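Long-range contacts in alanine racemase (Corynebacterium glutamicum, PDB 2DY3), which is a pyridoxal-5'-phosphate enzyme of the alanine racemase family, pairing a TIM-barrel-type N-terminal domain with a C-terminal domain rich in beta strands: residues Leu29-Lys34 with Asp55-Ala60; Gln67-Gly72 with Asp93-Leu98; Arg118-Ile123 with Gly154-Leu159. All coordinates share one frame; numbering follows the deposited sequence.

Interaction 1 (Leu29-Lys34 with Asp55-Ala60); sequences LMAVVK and DAFGVA. With PLP (pyridoxal-5'-phosphate), chain F.
The phenyl ring of Phe57 leans obliquely against Ala31 of the neighbouring strand and Val33 just past its end, its CD1 lying 3.7 Å from CB of Ala31 and 4.0 Å from CG2 of Val33. Phe57 points to the outer side of the barrel sheet, the side of Ala31, and with CG anti to its own carbonyl carbon (chi1 -72°) its CD1 comes against Ala31; helix 42-50 covers the ring with Ile49 and Ala50. This is a parallel pair of strands in the TIM-type barrel, joined in a beta-alpha-beta unit through that helix. Across it the backbone ladder runs from Leu29 O, which accepts from the N of both Asp55 and Ala56, through Ala31 N to Ala56 O and Gly58 N to Ala31 O (2.9 Å), and ends with Val33 N on Gly58 O. At the amino-terminal end of the pair, OD2 of Asp55 takes the N-H of Leu29 at 2.6 Å on its anti lone pair, a nearly straight bond. On the opposite side of the sheet, Met30 CG passes 3.6 Å from Gly58 N, and its methyl CE bends back to within 4.0 Å of Ala56 CB.

Beyond the ladder the pair meets pyridoxal-5'-phosphate. Val32 CG2 packs 3.6 Å from its ring atom C6, while Lys34 presses CB against Ala60 N and then runs out extended to the ligand, where NZ is covalently joined to C4A at 1.3 Å.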
loop_
_atom_site.group_PDB
_atom_site.type_symbol
_atom_site.label_atom_id
_atom_site.label_comp_id
_atom_site.label_asym_id
_atom_site.label_seq_id
_atom_site.Cartn_x
_atom_site.Cartn_y
_atom_site.Cartn_z
ATOM N N LEU B 29 26.691 -7.501 11.749
ATOM C CA LEU B 29 25.237 -7.439 11.685
ATOM C C LEU B 29 24.739 -6.469 10.619
ATOM O O LEU B 29 24.849 -5.261 10.785
ATOM C CB LEU B 29 24.674 -6.995 13.040
ATOM C CG LEU B 29 23.375 -7.575 13.614
ATOM C CD1 LEU B 29 22.761 -6.529 14.529
ATOM C CD2 LEU B 29 22.393 -7.961 12.527
ATOM N N MET B 30 24.200 -7.000 9.524
ATOM C CA MET B 30 23.642 -6.158 8.466
ATOM C C MET B 30 22.140 -6.124 8.684
ATOM O O MET B 30 21.486 -7.163 8.674
ATOM C CB MET B 30 23.920 -6.731 7.075
ATOM C CG MET B 30 23.283 -5.905 5.951
ATOM S SD MET B 30 23.592 -6.549 4.286
ATOM C CE MET B 30 25.098 -5.620 3.875
ATOM N N ALA B 31 21.595 -4.934 8.885
ATOM C CA ALA B 31 20.161 -4.793 9.107
ATOM C C ALA B 31 19.428 -4.577 7.786
ATOM O O ALA B 31 19.679 -3.600 7.080
ATOM C CB ALA B 31 19.890 -3.620 10.051
ATOM N N VAL B 32 18.520 -5.486 7.450
ATOM C CA VAL B 32 17.775 -5.337 6.205
ATOM C C VAL B 32 16.587 -4.413 6.435
ATOM O O VAL B 32 15.627 -4.776 7.111
ATOM C CB VAL B 32 17.287 -6.703 5.667
ATOM C CG1 VAL B 32 16.451 -6.500 4.406
ATOM C CG2 VAL B 32 18.481 -7.588 5.364
ATOM N N VAL B 33 16.657 -3.215 5.864
ATOM C CA VAL B 33 15.589 -2.240 6.031
ATOM C C VAL B 33 14.936 -1.779 4.740
ATOM O O VAL B 33 14.500 -0.633 4.631
ATOM C CB VAL B 33 16.082 -1.005 6.821
ATOM C CG1 VAL B 33 16.565 -1.443 8.186
ATOM C CG2 VAL B 33 17.196 -0.290 6.059
ATOM N N LYS B 34 14.860 -2.684 3.769
ATOM C CA LYS B 34 14.222 -2.391 2.487
ATOM C C LYS B 34 12.719 -2.145 2.727
ATOM O O LYS B 34 12.208 -2.357 3.834
ATOM C CB LYS B 34 14.404 -3.585 1.538
ATOM C CG LYS B 34 13.632 -4.828 1.981
ATOM C CD LYS B 34 14.229 -6.141 1.463
ATOM C CE LYS B 34 13.216 -7.243 1.706
ATOM N NZ LYS B 34 13.584 -8.687 1.592
ATOM N N ASP B 55 26.210 -3.156 11.890
ATOM C CA ASP B 55 27.488 -2.970 11.209
ATOM C C ASP B 55 27.265 -2.533 9.772
ATOM O O ASP B 55 28.152 -1.960 9.132
ATOM C CB ASP B 55 28.268 -4.280 11.219
ATOM C CG ASP B 55 28.643 -4.710 12.616
ATOM O OD1 ASP B 55 29.465 -4.008 13.237
ATOM O OD2 ASP B 55 28.112 -5.731 13.093
ATOM N N ALA B 56 26.067 -2.802 9.268
ATOM C CA ALA B 56 25.741 -2.459 7.891
ATOM C C ALA B 56 24.237 -2.525 7.666
ATOM O O ALA B 56 23.486 -2.939 8.550
ATOM C CB ALA B 56 26.456 -3.417 6.946
ATOM N N PHE B 57 23.805 -2.112 6.477
ATOM C CA PHE B 57 22.392 -2.128 6.119
ATOM C C PHE B 57 22.202 -2.706 4.726
ATOM O O PHE B 57 23.040 -2.520 3.840
ATOM C CB PHE B 57 21.818 -0.712 6.161
ATOM C CG PHE B 57 21.658 -0.164 7.552
ATOM C CD1 PHE B 57 20.527 -0.455 8.300
ATOM C CD2 PHE B 57 22.651 0.620 8.119
ATOM C CE1 PHE B 57 20.387 0.029 9.597
ATOM C CE2 PHE B 57 22.523 1.107 9.411
ATOM C CZ PHE B 57 21.384 0.810 10.151
ATOM N N GLY B 58 21.099 -3.416 4.542
ATOM C CA GLY B 58 20.810 -3.998 3.250
ATOM C C GLY B 58 19.468 -3.511 2.739
ATOM O O GLY B 58 18.487 -3.453 3.496
ATOM N N VAL B 59 19.427 -3.118 1.468
ATOM C CA VAL B 59 18.176 -2.677 0.861
ATOM C C VAL B 59 18.079 -3.281 -0.524
ATOM O O VAL B 59 19.053 -3.838 -1.044
ATOM C CB VAL B 59 18.062 -1.129 0.720
ATOM C CG1 VAL B 59 17.934 -0.486 2.089
ATOM C CG2 VAL B 59 19.261 -0.574 -0.049
ATOM N N ALA B 60 16.896 -3.174 -1.117
ATOM C CA ALA B 60 16.679 -3.712 -2.448
ATOM C C ALA B 60 17.128 -2.780 -3.557
ATOM O O ALA B 60 17.945 -3.156 -4.395
ATOM C CB ALA B 60 15.209 -4.051 -2.644
HETATM N N1 PLP F . 18.411 -10.686 2.298
HETATM C C2 PLP F . 17.788 -10.396 1.081
HETATM C C2A PLP F . 18.575 -10.539 -0.211
HETATM C C3 PLP F . 16.434 -9.985 1.088
HETATM O O3 PLP F . 15.796 -9.701 -0.103
HETATM C C4 PLP F . 15.736 -9.866 2.330
HETATM C C4A PLP F . 14.242 -9.455 2.397
HETATM C C5 PLP F . 16.423 -10.191 3.552
HETATM C C6 PLP F . 17.748 -10.590 3.511
HETATM C C5A PLP F . 15.761 -10.122 4.895
HETATM O O4P PLP F . 15.066 -11.328 5.181
HETATM P P PLP F . 14.221 -11.647 6.529
HETATM O O1P PLP F . 13.236 -10.590 6.726
HETATM O O2P PLP F . 13.620 -12.941 6.202
HETATM O O3P PLP F . 15.259 -11.677 7.583
#

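Interaction 2 (Gln67-Gly72 with Asp93-Leu98)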
loop_
_atom_site.group_PDB
_atom_site.type_symbol
_atom_site.label_atom_id
_atom_site.label_comp_id
_atom_site.label_asym_id
_atom_site.label_seq_id
_atom_site.Cartn_x
_atom_site.Cartn_y
_atom_site.Cartn_z
ATOM N N GLN B 67 18.570 6.738 0.001
ATOM C CA GLN B 67 17.766 7.340 1.067
ATOM C C GLN B 67 18.466 7.121 2.416
ATOM O O GLN B 67 18.411 7.974 3.305
ATOM C CB GLN B 67 16.355 6.727 1.091
ATOM C CG GLN B 67 15.468 7.226 2.243
ATOM C CD GLN B 67 14.064 6.632 2.226
ATOM O OE1 GLN B 67 13.879 5.460 1.896
ATOM N NE2 GLN B 67 13.071 7.437 2.598
ATOM N N LEU B 68 19.131 5.977 2.564
ATOM C CA LEU B 68 19.848 5.689 3.801
ATOM C C LEU B 68 20.984 6.691 3.996
ATOM O O LEU B 68 21.199 7.195 5.099
ATOM C CB LEU B 68 20.406 4.262 3.781
ATOM C CG LEU B 68 19.336 3.176 3.915
ATOM C CD1 LEU B 68 19.986 1.803 3.950
ATOM C CD2 LEU B 68 18.537 3.422 5.186
ATOM N N ARG B 69 21.714 6.973 2.923
ATOM C CA ARG B 69 22.810 7.926 3.006
ATOM C C ARG B 69 22.234 9.297 3.325
ATOM O O ARG B 69 22.835 10.058 4.078
ATOM C CB ARG B 69 23.598 7.967 1.691
ATOM C CG ARG B 69 24.515 6.762 1.474
ATOM C CD ARG B 69 25.747 6.777 2.389
ATOM N NE ARG B 69 26.590 5.602 2.160
ATOM C CZ ARG B 69 26.804 4.634 3.050
ATOM N NH1 ARG B 69 26.246 4.688 4.251
ATOM N NH2 ARG B 69 27.558 3.592 2.725
ATOM N N ASP B 70 21.062 9.594 2.760
ATOM C CA ASP B 70 20.382 10.870 2.988
ATOM C C ASP B 70 20.087 11.138 4.466
ATOM O O ASP B 70 20.297 12.251 4.950
ATOM C CB ASP B 70 19.058 10.932 2.213
ATOM C CG ASP B 70 19.232 11.377 0.766
ATOM O OD1 ASP B 70 20.351 11.784 0.388
ATOM O OD2 ASP B 70 18.240 11.330 0.007
ATOM N N ILE B 71 19.587 10.136 5.184
ATOM C CA ILE B 71 19.275 10.339 6.593
ATOM C C ILE B 71 20.522 10.350 7.473
ATOM O O ILE B 71 20.436 10.596 8.678
ATOM C CB ILE B 71 18.287 9.278 7.125
ATOM C CG1 ILE B 71 18.909 7.889 7.056
ATOM C CG2 ILE B 71 16.998 9.320 6.319
ATOM C CD1 ILE B 71 17.969 6.802 7.521
ATOM N N GLY B 72 21.677 10.074 6.876
ATOM C CA GLY B 72 22.909 10.110 7.640
ATOM C C GLY B 72 23.541 8.787 8.007
ATOM O O GLY B 72 24.521 8.761 8.751
ATOM N N ASP B 93 28.910 6.735 -6.256
ATOM C CA ASP B 93 29.388 8.026 -5.772
ATOM C C ASP B 93 29.021 8.266 -4.307
ATOM O O ASP B 93 29.673 9.056 -3.617
ATOM C CB ASP B 93 28.810 9.174 -6.608
ATOM C CG ASP B 93 29.269 9.147 -8.051
ATOM O OD1 ASP B 93 30.375 8.639 -8.320
ATOM O OD2 ASP B 93 28.524 9.657 -8.916
ATOM N N ARG B 94 27.970 7.593 -3.846
ATOM C CA ARG B 94 27.502 7.738 -2.471
ATOM C C ARG B 94 27.989 6.594 -1.575
ATOM O O ARG B 94 27.418 6.333 -0.512
ATOM C CB ARG B 94 25.972 7.809 -2.457
ATOM C CG ARG B 94 25.410 8.978 -3.260
ATOM C CD ARG B 94 24.823 10.039 -2.349
ATOM N NE ARG B 94 23.409 9.809 -2.103
ATOM C CZ ARG B 94 22.726 10.325 -1.087
ATOM N NH1 ARG B 94 23.325 11.105 -0.197
ATOM N NH2 ARG B 94 21.432 10.075 -0.977
ATOM N N ASN B 95 29.046 5.919 -2.010
ATOM C CA ASN B 95 29.624 4.810 -1.256
ATOM C C ASN B 95 28.606 3.714 -0.962
ATOM O O ASN B 95 28.534 3.191 0.148
ATOM C CB ASN B 95 30.246 5.319 0.051
ATOM C CG ASN B 95 30.949 4.218 0.832
ATOM O OD1 ASN B 95 31.686 3.405 0.263
ATOM N ND2 ASN B 95 30.731 4.192 2.143
ATOM N N ILE B 96 27.814 3.375 -1.969
ATOM C CA ILE B 96 26.823 2.319 -1.832
ATOM C C ILE B 96 27.359 1.073 -2.534
ATOM O O ILE B 96 27.754 1.131 -3.698
ATOM C CB ILE B 96 25.474 2.726 -2.482
ATOM C CG1 ILE B 96 24.845 3.870 -1.686
ATOM C CG2 ILE B 96 24.533 1.520 -2.539
ATOM C CD1 ILE B 96 23.654 4.522 -2.363
ATOM N N ASP B 97 27.407 -0.045 -1.814
ATOM C CA ASP B 97 27.877 -1.290 -2.404
ATOM C C ASP B 97 26.794 -1.820 -3.340
ATOM O O ASP B 97 25.607 -1.763 -3.021
ATOM C CB ASP B 97 28.162 -2.340 -1.323
ATOM C CG ASP B 97 29.345 -1.980 -0.443
ATOM O OD1 ASP B 97 29.868 -2.888 0.225
ATOM O OD2 ASP B 97 29.749 -0.800 -0.411
ATOM N N LEU B 98 27.206 -2.333 -4.494
ATOM C CA LEU B 98 26.266 -2.874 -5.462
ATOM C C LEU B 98 26.489 -4.362 -5.633
ATOM O O LEU B 98 27.629 -4.822 -5.723
ATOM C CB LEU B 98 26.443 -2.194 -6.823
ATOM C CG LEU B 98 26.122 -0.707 -6.932
ATOM C CD1 LEU B 98 26.470 -0.215 -8.329
ATOM C CD2 LEU B 98 24.646 -0.476 -6.619
#
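The carboxy-terminal ends of two helices meet at the surface of the TIM-type barrel, and each finishes in a Schellman motif: Gly72 closes helix 62-70 with a positive phi, and Asn95 does the same for helix 88-92, where Ile96 N bonds back to Ala91 O. Arg69, in the last turn of the first helix, reaches across to two backbone carbonyls of the second motif. NE donates to Arg94 O at 2.9 Å and NH2 to Asn95 O at 2.8 Å, the latter nearly straight (171°). Both acceptors lie close to the guanidinium plane, so the group presents its edge to the turn, and the two bonds fix the rotation of its plane. Its third nitrogen, NH1, is taken by the carbonyls of Ile73 and Gln75, so that one side chain ties the helix to the loop that follows it in the chain and to the next helix end. The side chain can do this because it folds at chi2 (-72°).

Arg94 answers in the other direction. Its guanidinium lies with one face over Arg69 CB, CZ being 3.7 Å from that carbon, and forms a salt bridge with Asp70 through its edge. The modelled separation of NH2 and OD1 there, 2.4 Å, is too short to be trusted in detail. Beside NH2 of Arg69, and offset from its plane, the Asn95 amide lies nearly parallel (13° between planes), with ND2 3.3 Å from NH2, two donors that are close without a hydrogen bond.

Interaction 3 (Arg118-Ile123 with Gly154-Leu159). With PLP (pyridoxal-5'-phosphate), chain F.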
loop_
_atom_site.group_PDB
_atom_site.type_symbol
_atom_site.label_atom_id
_atom_site.label_comp_id
_atom_site.label_asym_id
_atom_site.label_seq_id
_atom_site.Cartn_x
_atom_site.Cartn_y
_atom_site.Cartn_z
ATOM N N ARG B 118 32.917 -0.745 -4.671
ATOM C CA ARG B 118 32.666 -1.885 -3.790
ATOM C C ARG B 118 31.484 -2.695 -4.322
ATOM O O ARG B 118 30.391 -2.160 -4.531
ATOM C CB ARG B 118 32.360 -1.414 -2.358
ATOM C CG ARG B 118 33.602 -1.057 -1.521
ATOM C CD ARG B 118 33.237 -0.317 -0.234
ATOM N NE ARG B 118 32.371 -1.106 0.643
ATOM C CZ ARG B 118 32.791 -2.088 1.436
ATOM N NH1 ARG B 118 34.079 -2.411 1.478
ATOM N NH2 ARG B 118 31.921 -2.756 2.178
ATOM N N VAL B 119 31.710 -3.983 -4.550
ATOM C CA VAL B 119 30.660 -4.857 -5.043
ATOM C C VAL B 119 30.583 -6.149 -4.234
ATOM O O VAL B 119 31.548 -6.560 -3.582
ATOM C CB VAL B 119 30.879 -5.242 -6.536
ATOM C CG1 VAL B 119 30.936 -4.004 -7.405
ATOM C CG2 VAL B 119 32.152 -6.054 -6.681
ATOM N N SER B 120 29.416 -6.778 -4.272
ATOM C CA SER B 120 29.207 -8.045 -3.591
ATOM C C SER B 120 28.551 -8.934 -4.633
ATOM O O SER B 120 27.552 -8.549 -5.240
ATOM C CB SER B 120 28.295 -7.862 -2.378
ATOM O OG SER B 120 28.061 -9.108 -1.744
ATOM N N ILE B 121 29.116 -10.110 -4.867
ATOM C CA ILE B 121 28.557 -10.994 -5.876
ATOM C C ILE B 121 27.354 -11.773 -5.369
ATOM O O ILE B 121 27.465 -12.546 -4.418
ATOM C CB ILE B 121 29.600 -12.014 -6.389
ATOM C CG1 ILE B 121 30.905 -11.305 -6.762
ATOM C CG2 ILE B 121 29.058 -12.716 -7.620
ATOM C CD1 ILE B 121 32.027 -12.264 -7.132
ATOM N N LYS B 122 26.202 -11.550 -5.996
ATOM C CA LYS B 122 24.998 -12.273 -5.620
ATOM C C LYS B 122 25.077 -13.604 -6.358
ATOM O O LYS B 122 25.168 -13.640 -7.589
ATOM C CB LYS B 122 23.739 -11.517 -6.044
ATOM C CG LYS B 122 22.460 -12.299 -5.777
ATOM C CD LYS B 122 21.217 -11.451 -6.025
ATOM C CE LYS B 122 19.959 -12.305 -5.981
ATOM N NZ LYS B 122 19.774 -12.944 -4.667
ATOM N N ILE B 123 25.054 -14.691 -5.602
ATOM C CA ILE B 123 25.154 -16.020 -6.184
ATOM C C ILE B 123 23.827 -16.757 -6.308
ATOM O O ILE B 123 23.078 -16.869 -5.343
ATOM C CB ILE B 123 26.099 -16.917 -5.355
ATOM C CG1 ILE B 123 27.521 -16.350 -5.382
ATOM C CG2 ILE B 123 26.065 -18.351 -5.900
ATOM C CD1 ILE B 123 28.131 -16.279 -6.778
ATOM N N GLY B 154 32.987 -9.525 -1.129
ATOM C CA GLY B 154 32.533 -10.865 -0.796
ATOM C C GLY B 154 31.385 -11.302 -1.688
ATOM O O GLY B 154 31.126 -10.690 -2.728
ATOM N N MET B 155 30.708 -12.377 -1.293
ATOM C CA MET B 155 29.558 -12.882 -2.036
ATOM C C MET B 155 28.472 -13.308 -1.054
ATOM O O MET B 155 28.725 -13.522 0.136
ATOM C CB MET B 155 29.942 -14.060 -2.947
ATOM C CG MET B 155 30.638 -15.224 -2.263
ATOM S SD MET B 155 30.749 -16.660 -3.365
ATOM C CE MET B 155 31.875 -16.069 -4.599
ATOM N N PHE B 156 27.253 -13.416 -1.553
ATOM C CA PHE B 156 26.146 -13.797 -0.704
ATOM C C PHE B 156 25.099 -14.500 -1.543
ATOM O O PHE B 156 25.084 -14.378 -2.765
ATOM C CB PHE B 156 25.519 -12.555 -0.054
ATOM C CG PHE B 156 24.813 -11.652 -1.030
ATOM C CD1 PHE B 156 25.527 -10.919 -1.962
ATOM C CD2 PHE B 156 23.434 -11.549 -1.021
ATOM C CE1 PHE B 156 24.873 -10.096 -2.868
ATOM C CE2 PHE B 156 22.776 -10.733 -1.921
ATOM C CZ PHE B 156 23.497 -10.004 -2.847
ATOM N N THR B 157 24.239 -15.255 -0.878
ATOM C CA THR B 157 23.164 -15.929 -1.564
ATOM C C THR B 157 21.974 -15.755 -0.642
ATOM O O THR B 157 22.126 -15.496 0.552
ATOM C CB THR B 157 23.461 -17.426 -1.799
ATOM O OG1 THR B 157 22.622 -17.911 -2.857
ATOM C CG2 THR B 157 23.198 -18.238 -0.535
ATOM N N HIS B 158 20.782 -15.858 -1.193
ATOM C CA HIS B 158 19.615 -15.683 -0.370
ATOM C C HIS B 158 18.969 -17.033 -0.179
ATOM O O HIS B 158 18.348 -17.569 -1.093
ATOM C CB HIS B 158 18.653 -14.707 -1.045
ATOM C CG HIS B 158 17.498 -14.296 -0.185
ATOM N ND1 HIS B 158 17.642 -13.936 1.138
ATOM C CD2 HIS B 158 16.182 -14.151 -0.472
ATOM C CE1 HIS B 158 16.465 -13.587 1.627
ATOM N NE2 HIS B 158 15.563 -13.708 0.671
ATOM N N LEU B 159 19.162 -17.622 0.991
ATOM C CA LEU B 159 18.522 -18.897 1.230
ATOM C C LEU B 159 17.059 -18.605 1.034
ATOM O O LEU B 159 16.441 -18.060 1.945
ATOM C CB LEU B 159 18.688 -19.357 2.674
ATOM C CG LEU B 159 20.004 -19.994 3.067
ATOM C CD1 LEU B 159 20.311 -21.022 2.006
ATOM C CD2 LEU B 159 21.112 -18.970 3.168
HETATM N N1 PLP F . 18.411 -10.686 2.298
HETATM C C2 PLP F . 17.788 -10.396 1.081
HETATM C C2A PLP F . 18.575 -10.539 -0.211
HETATM C C3 PLP F . 16.434 -9.985 1.088
HETATM O O3 PLP F . 15.796 -9.701 -0.103
HETATM C C4 PLP F . 15.736 -9.866 2.330
HETATM C C4A PLP F . 14.242 -9.455 2.397
HETATM C C5 PLP F . 16.423 -10.191 3.552
HETATM C C6 PLP F . 17.748 -10.590 3.511
HETATM C C5A PLP F . 15.761 -10.122 4.895
HETATM O O4P PLP F . 15.066 -11.328 5.181
HETATM P P PLP F . 14.221 -11.647 6.529
HETATM O O1P PLP F . 13.236 -10.590 6.726
HETATM O O2P PLP F . 13.620 -12.941 6.202
HETATM O O3P PLP F . 15.259 -11.677 7.583
HETATM O O HOH W 1 20.816 -15.186 -3.883
#
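Strands 118-122 and 154-156 run parallel, 38° apart in direction, and are stitched by Ile121 N to Gly154 O, Phe156 N to Ile121 O and Ile123 N to Phe156 O (2.9 Å). Ser120, Lys122 and Phe156 share one face of the sheet. Phe156 places CG between its backbone N and carbonyl carbon (chi1 68°), and this turns the ring back over the neighbouring strand: CD1 comes 3.1 Å from the hydroxyl OG of Ser120, approached obliquely, and CZ sits 3.5 Å from CB of Lys122. His195 adds a second ring, roughly parallel to that of Phe156. The other face is apolar. CB of Ile121 rests against CB of Met155, and the sulfur SD of Met155 reaches CG1 of Ile123 at 3.8 Å, packed against Phe141 and Trp137 of helix 134-146, with Phe177 of helix 169-186 also on Met155.

Past the last bridge the two segments stay joined by a threonine hydroxyl and a water. Thr157 OG1 donates to Ile123 O at 2.7 Å and is also hydrogen-bonded to Ser125. The water accepts from Lys122 NZ at 2.6 Å and from His158 N, and donates to Ile123 O, and so helps to hold the end of the lysine, which bends at its final torsion to arrive there. His158 then lays its imidazole against pyridoxal-5'-phosphate, CE1 3.5 Å from ring atom C2, which lies over one face of the histidine. Strand 117-122, helix 134-146 and strand 150-156 form a beta-alpha-beta unit whose carboxy-terminal strand end delivers a residue of the pyridoxal-5'-phosphate pocket, as is usual in TIM-barrel enzymes.

In the fold
All three contacts lie in the N-terminal domain and reach its parallel barrel sheet, following each other along the chain in numerical order. Interaction 1 and interaction 2 have centres about 12 Å apart and touch: Leu68 of helix 62-70 packs on Val33, Phe57 and Val59. Interaction 2 meets interaction 3, centres about 18 Å apart, through the neighbouring strands 97-100 and 117-122, where Asp97 forms a salt bridge with Arg118. Interactions 1 and 3, about 13 Å apart between centres, do not touch, yet both reach pyridoxal-5'-phosphate. That ligand is thus touched from both strand pairs, at the carboxy-terminal side of the barrel strands, while interaction 2 joins helix ends at the surface and does not touch it.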